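Local atomic coordinates of PLP-Dependent L-Arginine Hydroxylase MppP (Streptomyces wadayamensis, PDB entry 6C9B), a protein that uses pyridoxal 5'-phosphate to oxidise L-arginine, yielding 4-hydroxy-2-ketoarginine and 2-ketoarginine, and works as an oxidase rather than an oxygenase. Residues L101-H112 and L122-E133; G182-R192 and C211-T219. All coordinates share one frame; numbering follows the deposited sequence.

In the fold
Contacts 1 and 2 are two parallel strand pairs of the same seven-stranded mixed sheet, separated by strand 152-156, which bonds to 107-112 on one side and to 184-188 on the other. Their centres lie about 14 Å apart and their nearest atoms about 5 Å. Contact 1 is at the sheet margin, its centre about 18 Å from the chain centre; its Leu110 side chain is about 8 Å from that of Asp116, a magnesium-binding residue of this protein, though this chain holds no metal. Contact 2 is buried deeper and reaches the pocket: the Asp218 side chain is about 7 Å from the bound 4-hydroxy-2-ketoarginine, and Lys221, which carries the cofactor, follows shortly in the chain.

Contact 1 of 2, residues L101-H112 and L122-E133; sequences LSASVDRVALVH and LRGNGLDLVPVE
The carbonyl oxygen of Asp106 receives two donors, the backbone N of Asp128, with Asp128 N to Asp106 O at 2.9 Å, and a water that also bonds to Gly126 O. From here the parallel pairing of 107-112 with 128-133 runs on through Val108, Val130, Leu110, Val132 and His112, whose backbone groups bond in turn across the gap; the strand axes are twisted 42° against each other. At the far end His112 ND1 donates to Glu133 OE2 at 2.8 Å. CG anti to the backbone N (chi1 -179°) lays the imidazole alongside the Glu133 side chain, itself bent at chi2, and brings ND1 within reach of OE2. The carboxylate is met from its syn side but from out of its plane, which stands 79° from the ring. Pro131 flanks the same histidine, its CB 3.8 Å from His112 CB, while Trp341 meets the ring edge-to-face.

On the face of Arg107 and Val130, the Arg107 chain runs beside Asp128 in a weak salt bridge, NH2 to OD2 at 3.5 Å. Its guanidinium has Val130 CG2 over one face, offset toward the rim and 3.5 Å from Arg107 CZ, and also bonds to Ser149. Packing is tight where Leu127 sets a methyl against the loop before strand 107-112, CD2 lying 3.1 Å from Val105 O; its other methyl, CD1, is 3.8 Å from Leu101 CB. On the face of Val108 and Leu110, Leu122 and Leu129 close an apolar layer, with Leu129 CD2 4.0 Å from Val108 CB.

Gly126, at positive phi, completes the Schellman motif that ends helix 116-124 and turns the chain into strand 128-133. Strand, helix and parallel neighbouring strand form a beta-alpha-beta unit at the margin of the large-domain sheet of class I aminotransferases.

Contact 2 of 2, residues G182-R192 and C211-T219; sequences GTVLALDTSFR and CRWVVIEDT
Arg192 and Glu217 clasp each other side-on at the tightly packed end of this contact. Arg192 NE reaches Glu217 OE2 on its syn lone pair, 3.0 Å away and almost straight at 178°, and Arg192 NH1 meets Glu217 OE1 at 2.8 Å, the two planes turned 35° apart. Tyr203 gives Glu217 OE1 a further bond, so this buried carboxylate is held on both oxygens and its rotation is fixed. Away from this clasp, Ser190 OG, swung anti to its own backbone N (chi1 177°), donates to the anti side of Asp218 OD2 at 2.9 Å, while Gly220 N holds the other oxygen. Asp188 OD1 takes the N of Ser190 at 3.1 Å in an Asx turn; one water joins Asp188 OD1 to Ile216 O and another Ser190 O to Asp218 O.

The opposite end is the solvent side: Gly182 is exposed and Arg212 partly so, and a water links Thr183 O to Arg212 N. Arg212 bends over Val184, whose CG2 sits above the centre of the guanidinium, 3.4 Å from Arg212 CZ. At the guanidinium edge Arg212 NH1 donates to Gly182 O at 3.1 Å, and Arg212 NH2 bonds to Ile239 O.

Between these ends, Leu185, Leu187 and Thr189 bond in parallel register to Arg212, Val214 and Ile216. With helix 202-209 the strands form a beta-alpha-beta unit, whose C-terminal strand ends lead into the cofactor pocket of this aminotransferase-type fold.

Contact 1 of 2, residues L101-H112 and L122-E133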
# COMPACT_ATOMS: atom_id res chain seq x y z
N LEU B 101 -8.00 -15.10 4.94
CA LEU B 101 -7.95 -16.56 4.97
C LEU B 101 -7.69 -17.09 6.37
O LEU B 101 -8.25 -18.11 6.76
CB LEU B 101 -6.88 -17.07 4.01
CG LEU B 101 -7.25 -17.06 2.54
CD1 LEU B 101 -5.99 -17.25 1.70
CD2 LEU B 101 -8.24 -18.17 2.23
N SER B 102 -6.80 -16.42 7.12
CA SER B 102 -6.37 -16.93 8.41
C SER B 102 -7.52 -17.00 9.40
O SER B 102 -7.42 -17.71 10.41
CB SER B 102 -5.22 -16.07 8.98
OG SER B 102 -5.70 -14.86 9.56
N ALA B 103 -8.64 -16.32 9.11
CA ALA B 103 -9.81 -16.38 9.98
C ALA B 103 -10.45 -17.77 10.00
O ALA B 103 -11.07 -18.14 11.00
CB ALA B 103 -10.86 -15.36 9.54
N SER B 104 -10.36 -18.53 8.90
CA SER B 104 -11.09 -19.79 8.80
C SER B 104 -10.33 -20.91 8.12
O SER B 104 -10.88 -22.01 8.00
CB SER B 104 -12.40 -19.56 8.05
OG SER B 104 -12.15 -19.03 6.76
N VAL B 105 -9.12 -20.66 7.63
CA VAL B 105 -8.34 -21.64 6.90
C VAL B 105 -7.02 -21.86 7.63
O VAL B 105 -6.40 -20.90 8.11
CB VAL B 105 -8.09 -21.13 5.47
CG1 VAL B 105 -7.13 -22.03 4.71
CG2 VAL B 105 -9.42 -21.00 4.75
N ASP B 106 -6.58 -23.11 7.69
CA ASP B 106 -5.30 -23.47 8.29
C ASP B 106 -4.19 -23.69 7.24
O ASP B 106 -3.03 -23.37 7.51
CB ASP B 106 -5.45 -24.75 9.13
CG ASP B 106 -6.23 -24.52 10.40
OD1 ASP B 106 -6.08 -23.44 10.99
OD2 ASP B 106 -7.00 -25.43 10.80
N ARG B 107 -4.52 -24.26 6.07
CA ARG B 107 -3.51 -24.68 5.09
C ARG B 107 -3.93 -24.24 3.69
O ARG B 107 -5.12 -24.24 3.35
CB ARG B 107 -3.30 -26.21 5.12
CG ARG B 107 -3.16 -26.79 6.52
CD ARG B 107 -2.24 -28.03 6.55
NE ARG B 107 -2.53 -28.98 5.49
CZ ARG B 107 -1.64 -29.82 4.96
NH1 ARG B 107 -2.02 -30.65 4.00
NH2 ARG B 107 -0.39 -29.83 5.39
N VAL B 108 -2.94 -23.87 2.87
CA VAL B 108 -3.16 -23.40 1.50
C VAL B 108 -2.27 -24.19 0.56
O VAL B 108 -1.07 -24.34 0.83
CB VAL B 108 -2.86 -21.89 1.37
CG1 VAL B 108 -3.02 -21.38 -0.04
CG2 VAL B 108 -3.73 -21.11 2.32
N ALA B 109 -2.84 -24.73 -0.52
CA ALA B 109 -2.04 -25.31 -1.59
C ALA B 109 -1.62 -24.18 -2.52
O ALA B 109 -2.46 -23.38 -2.94
CB ALA B 109 -2.84 -26.39 -2.33
N LEU B 110 -0.31 -24.07 -2.77
CA LEU B 110 0.26 -22.96 -3.51
C LEU B 110 1.19 -23.45 -4.60
O LEU B 110 2.02 -24.34 -4.37
CB LEU B 110 1.03 -22.02 -2.58
CG LEU B 110 1.75 -20.84 -3.20
CD1 LEU B 110 0.80 -19.88 -3.88
CD2 LEU B 110 2.49 -20.11 -2.13
N VAL B 111 1.03 -22.90 -5.81
CA VAL B 111 1.91 -23.30 -6.90
C VAL B 111 3.37 -23.00 -6.55
O VAL B 111 3.68 -22.00 -5.89
CB VAL B 111 1.48 -22.63 -8.22
CG1 VAL B 111 1.60 -21.10 -8.14
CG2 VAL B 111 2.30 -23.19 -9.38
N HIS B 112 4.26 -23.89 -6.98
CA HIS B 112 5.67 -23.81 -6.63
C HIS B 112 6.45 -24.12 -7.90
O HIS B 112 6.20 -25.15 -8.54
CB HIS B 112 5.98 -24.84 -5.53
CG HIS B 112 7.40 -24.85 -5.08
ND1 HIS B 112 8.29 -25.85 -5.43
CD2 HIS B 112 8.08 -24.00 -4.28
CE1 HIS B 112 9.46 -25.60 -4.87
NE2 HIS B 112 9.36 -24.49 -4.17
N LEU B 122 1.40 -15.26 3.09
CA LEU B 122 0.54 -16.30 3.63
C LEU B 122 1.14 -16.88 4.90
O LEU B 122 0.47 -17.00 5.94
CB LEU B 122 0.32 -17.40 2.58
CG LEU B 122 -0.55 -17.06 1.39
CD1 LEU B 122 -0.42 -18.07 0.24
CD2 LEU B 122 -1.99 -16.97 1.85
N ARG B 123 2.42 -17.25 4.83
CA ARG B 123 3.06 -17.79 6.03
C ARG B 123 3.05 -16.78 7.16
O ARG B 123 2.85 -17.14 8.33
CB ARG B 123 4.49 -18.21 5.72
CG ARG B 123 4.66 -19.49 4.94
CD ARG B 123 6.14 -19.95 5.01
NE ARG B 123 6.36 -21.33 4.56
CZ ARG B 123 7.13 -21.71 3.54
NH1 ARG B 123 7.79 -20.82 2.81
NH2 ARG B 123 7.24 -23.00 3.25
N GLY B 124 3.30 -15.51 6.83
CA GLY B 124 3.33 -14.48 7.85
C GLY B 124 2.01 -14.29 8.56
O GLY B 124 1.98 -13.82 9.70
N ASN B 125 0.91 -14.62 7.90
CA ASN B 125 -0.40 -14.55 8.51
C ASN B 125 -0.85 -15.88 9.08
O ASN B 125 -2.03 -16.04 9.42
CB ASN B 125 -1.39 -14.03 7.48
CG ASN B 125 -1.30 -12.54 7.31
OD1 ASN B 125 -1.80 -11.80 8.15
ND2 ASN B 125 -0.63 -12.09 6.28
N GLY B 126 0.06 -16.83 9.23
CA GLY B 126 -0.23 -18.07 9.94
C GLY B 126 -0.77 -19.21 9.11
O GLY B 126 -1.25 -20.19 9.69
N LEU B 127 -0.70 -19.12 7.78
CA LEU B 127 -1.16 -20.20 6.92
C LEU B 127 -0.03 -21.20 6.66
O LEU B 127 1.10 -20.82 6.31
CB LEU B 127 -1.71 -19.61 5.62
CG LEU B 127 -2.94 -18.76 5.97
CD1 LEU B 127 -3.28 -17.70 4.99
CD2 LEU B 127 -4.18 -19.67 6.29
N ASP B 128 -0.35 -22.48 6.80
CA ASP B 128 0.58 -23.55 6.44
C ASP B 128 0.48 -23.77 4.94
O ASP B 128 -0.61 -23.76 4.38
CB ASP B 128 0.24 -24.83 7.19
CG ASP B 128 1.30 -25.92 7.02
OD1 ASP B 128 2.49 -25.61 6.81
OD2 ASP B 128 0.93 -27.11 7.12
N LEU B 129 1.62 -23.94 4.29
CA LEU B 129 1.64 -24.02 2.84
C LEU B 129 1.97 -25.43 2.36
O LEU B 129 2.89 -26.08 2.88
CB LEU B 129 2.65 -23.07 2.24
CG LEU B 129 2.42 -21.61 2.56
CD1 LEU B 129 3.55 -20.75 1.94
CD2 LEU B 129 1.06 -21.19 2.05
N VAL B 130 1.23 -25.88 1.35
CA VAL B 130 1.50 -27.16 0.69
C VAL B 130 1.91 -26.84 -0.74
O VAL B 130 1.10 -26.30 -1.49
CB VAL B 130 0.27 -28.08 0.70
CG1 VAL B 130 0.66 -29.42 0.08
CG2 VAL B 130 -0.25 -28.27 2.09
N PRO B 131 3.14 -27.14 -1.16
CA PRO B 131 3.53 -26.82 -2.54
C PRO B 131 2.89 -27.74 -3.56
O PRO B 131 2.78 -28.95 -3.33
CB PRO B 131 5.05 -27.01 -2.53
CG PRO B 131 5.29 -28.01 -1.48
CD PRO B 131 4.28 -27.70 -0.40
N VAL B 132 2.47 -27.17 -4.68
CA VAL B 132 1.99 -27.94 -5.83
C VAL B 132 2.89 -27.59 -7.01
O VAL B 132 2.91 -26.44 -7.45
CB VAL B 132 0.53 -27.63 -6.17
CG1 VAL B 132 0.04 -28.55 -7.28
CG2 VAL B 132 -0.34 -27.78 -4.93
N GLU B 133 3.67 -28.57 -7.47
CA GLU B 133 4.56 -28.32 -8.60
C GLU B 133 3.74 -28.08 -9.85
O GLU B 133 2.61 -28.55 -9.98
CB GLU B 133 5.50 -29.50 -8.84
CG GLU B 133 6.44 -29.79 -7.68
CD GLU B 133 7.52 -28.73 -7.48
OE1 GLU B 133 8.07 -28.19 -8.48
OE2 GLU B 133 7.82 -28.44 -6.31
O HOH W 1 -2.10 -22.92 10.01
O HOH W 2 7.26 -26.75 -10.43

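Contact 2 of 2, residues G182-R192 and C211-T219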
# COMPACT_ATOMS: atom_id res chain seq x y z
N GLY B 182 -15.70 -27.42 -1.40
CA GLY B 182 -15.88 -26.24 -0.58
C GLY B 182 -14.63 -25.41 -0.38
O GLY B 182 -14.58 -24.60 0.54
N THR B 183 -13.64 -25.57 -1.25
CA THR B 183 -12.35 -24.91 -1.18
C THR B 183 -12.41 -23.55 -1.89
O THR B 183 -13.09 -23.40 -2.90
CB THR B 183 -11.30 -25.80 -1.86
OG1 THR B 183 -11.52 -27.17 -1.50
CG2 THR B 183 -9.89 -25.42 -1.48
N VAL B 184 -11.64 -22.59 -1.38
CA VAL B 184 -11.47 -21.31 -2.08
C VAL B 184 -10.45 -21.49 -3.20
O VAL B 184 -9.35 -21.98 -2.96
CB VAL B 184 -11.00 -20.20 -1.12
CG1 VAL B 184 -10.77 -18.92 -1.88
CG2 VAL B 184 -12.02 -19.95 0.00
N LEU B 185 -10.80 -21.06 -4.41
CA LEU B 185 -9.83 -20.98 -5.50
C LEU B 185 -9.39 -19.53 -5.64
O LEU B 185 -10.23 -18.66 -5.88
CB LEU B 185 -10.42 -21.49 -6.82
CG LEU B 185 -9.49 -21.46 -8.05
CD1 LEU B 185 -8.19 -22.12 -7.78
CD2 LEU B 185 -10.21 -22.13 -9.19
N ALA B 186 -8.10 -19.27 -5.47
CA ALA B 186 -7.55 -17.92 -5.54
C ALA B 186 -6.57 -17.85 -6.69
O ALA B 186 -5.74 -18.75 -6.84
CB ALA B 186 -6.83 -17.54 -4.26
N LEU B 187 -6.66 -16.79 -7.49
CA LEU B 187 -5.79 -16.60 -8.63
C LEU B 187 -5.07 -15.27 -8.51
O LEU B 187 -5.69 -14.27 -8.13
CB LEU B 187 -6.56 -16.60 -9.95
CG LEU B 187 -7.45 -17.79 -10.26
CD1 LEU B 187 -8.07 -17.56 -11.62
CD2 LEU B 187 -6.65 -19.05 -10.21
N ASP B 188 -3.78 -15.27 -8.84
CA ASP B 188 -2.99 -14.04 -8.98
C ASP B 188 -2.66 -13.90 -10.46
O ASP B 188 -1.91 -14.71 -11.01
CB ASP B 188 -1.73 -14.09 -8.12
CG ASP B 188 -0.83 -12.89 -8.31
OD1 ASP B 188 -0.88 -12.23 -9.39
OD2 ASP B 188 -0.03 -12.61 -7.39
N THR B 189 -3.20 -12.86 -11.09
CA THR B 189 -3.14 -12.72 -12.55
C THR B 189 -2.37 -11.47 -12.98
O THR B 189 -2.65 -10.88 -14.03
CB THR B 189 -4.56 -12.72 -13.12
OG1 THR B 189 -5.33 -11.69 -12.52
CG2 THR B 189 -5.24 -14.07 -12.82
N SER B 190 -1.35 -11.09 -12.21
CA SER B 190 -0.52 -9.93 -12.53
C SER B 190 -0.00 -9.94 -13.96
O SER B 190 0.09 -8.88 -14.60
CB SER B 190 0.66 -9.89 -11.56
OG SER B 190 1.52 -8.81 -11.88
N PHE B 191 0.41 -11.10 -14.46
CA PHE B 191 1.03 -11.19 -15.77
C PHE B 191 0.01 -11.39 -16.89
O PHE B 191 0.40 -11.64 -18.03
CB PHE B 191 2.06 -12.33 -15.80
CG PHE B 191 3.41 -12.02 -15.19
CD1 PHE B 191 3.71 -10.78 -14.65
CD2 PHE B 191 4.41 -12.99 -15.22
CE1 PHE B 191 5.00 -10.53 -14.12
CE2 PHE B 191 5.66 -12.75 -14.70
CZ PHE B 191 5.96 -11.50 -14.16
N ARG B 192 -1.29 -11.30 -16.58
CA ARG B 192 -2.33 -11.59 -17.56
C ARG B 192 -2.09 -10.87 -18.88
O ARG B 192 -2.21 -11.46 -19.95
CB ARG B 192 -3.70 -11.20 -17.00
CG ARG B 192 -4.84 -11.60 -17.93
CD ARG B 192 -6.16 -10.97 -17.54
NE ARG B 192 -6.73 -11.45 -16.28
CZ ARG B 192 -7.32 -12.62 -16.10
NH1 ARG B 192 -7.87 -12.89 -14.92
NH2 ARG B 192 -7.35 -13.55 -17.06
N CYS B 211 -17.62 -22.30 -7.55
CA CYS B 211 -16.79 -22.37 -6.36
C CYS B 211 -16.67 -20.99 -5.71
O CYS B 211 -17.04 -19.95 -6.28
CB CYS B 211 -15.41 -22.90 -6.73
SG CYS B 211 -14.48 -21.80 -7.89
N ARG B 212 -16.20 -21.00 -4.47
CA ARG B 212 -15.76 -19.77 -3.83
C ARG B 212 -14.46 -19.36 -4.48
O ARG B 212 -13.59 -20.21 -4.66
CB ARG B 212 -15.54 -19.98 -2.34
CG ARG B 212 -16.77 -20.48 -1.59
CD ARG B 212 -16.35 -21.16 -0.29
NE ARG B 212 -15.78 -20.20 0.67
CZ ARG B 212 -14.95 -20.54 1.65
NH1 ARG B 212 -14.58 -21.80 1.82
NH2 ARG B 212 -14.47 -19.62 2.46
N TRP B 213 -14.32 -18.08 -4.83
CA TRP B 213 -13.13 -17.68 -5.55
C TRP B 213 -12.73 -16.24 -5.24
O TRP B 213 -13.54 -15.40 -4.85
CB TRP B 213 -13.28 -17.84 -7.09
CG TRP B 213 -14.46 -17.13 -7.70
CD1 TRP B 213 -15.69 -17.69 -8.01
CD2 TRP B 213 -14.55 -15.74 -8.09
NE1 TRP B 213 -16.52 -16.74 -8.54
CE2 TRP B 213 -15.86 -15.54 -8.61
CE3 TRP B 213 -13.68 -14.65 -8.04
CZ2 TRP B 213 -16.31 -14.30 -9.08
CZ3 TRP B 213 -14.13 -13.41 -8.50
CH2 TRP B 213 -15.43 -13.25 -9.02
N VAL B 214 -11.45 -15.99 -5.46
CA VAL B 214 -10.87 -14.65 -5.37
C VAL B 214 -9.88 -14.54 -6.51
O VAL B 214 -9.14 -15.49 -6.77
CB VAL B 214 -10.16 -14.42 -4.02
CG1 VAL B 214 -9.38 -13.09 -4.04
CG2 VAL B 214 -11.13 -14.42 -2.91
N VAL B 215 -9.85 -13.39 -7.18
CA VAL B 215 -8.85 -13.12 -8.19
C VAL B 215 -8.20 -11.80 -7.83
O VAL B 215 -8.90 -10.84 -7.52
CB VAL B 215 -9.42 -13.03 -9.61
CG1 VAL B 215 -8.29 -12.77 -10.63
CG2 VAL B 215 -10.18 -14.31 -9.97
N ILE B 216 -6.88 -11.75 -7.86
CA ILE B 216 -6.16 -10.50 -7.66
C ILE B 216 -5.57 -10.12 -9.00
O ILE B 216 -4.58 -10.70 -9.45
CB ILE B 216 -5.07 -10.61 -6.60
CG1 ILE B 216 -5.69 -10.99 -5.25
CG2 ILE B 216 -4.38 -9.26 -6.46
CD1 ILE B 216 -4.66 -11.24 -4.13
N GLU B 217 -6.17 -9.13 -9.64
CA GLU B 217 -5.58 -8.56 -10.83
C GLU B 217 -4.57 -7.50 -10.41
O GLU B 217 -4.57 -7.00 -9.28
CB GLU B 217 -6.66 -7.93 -11.71
CG GLU B 217 -7.85 -8.80 -12.05
CD GLU B 217 -7.66 -9.71 -13.26
OE1 GLU B 217 -8.58 -10.51 -13.53
OE2 GLU B 217 -6.61 -9.64 -13.94
N ASP B 218 -3.68 -7.15 -11.33
CA ASP B 218 -2.66 -6.16 -11.04
C ASP B 218 -2.44 -5.38 -12.32
O ASP B 218 -2.23 -5.99 -13.37
CB ASP B 218 -1.35 -6.85 -10.58
CG ASP B 218 -0.17 -5.89 -10.40
OD1 ASP B 218 -0.39 -4.69 -10.14
OD2 ASP B 218 1.01 -6.34 -10.49
N THR B 219 -2.45 -4.05 -12.24
CA THR B 219 -2.13 -3.27 -13.42
C THR B 219 -0.65 -2.93 -13.50
O THR B 219 -0.20 -2.43 -14.54
CB THR B 219 -2.91 -1.95 -13.45
OG1 THR B 219 -2.40 -1.08 -12.44
CG2 THR B 219 -4.37 -2.16 -13.25
O HOH W 3 -15.84 -23.62 -3.30
O HOH W 4 -1.82 -9.83 -8.97
O HOH W 5 -4.22 -8.53 -13.96
O HOH W 6 0.30 -6.10 -14.34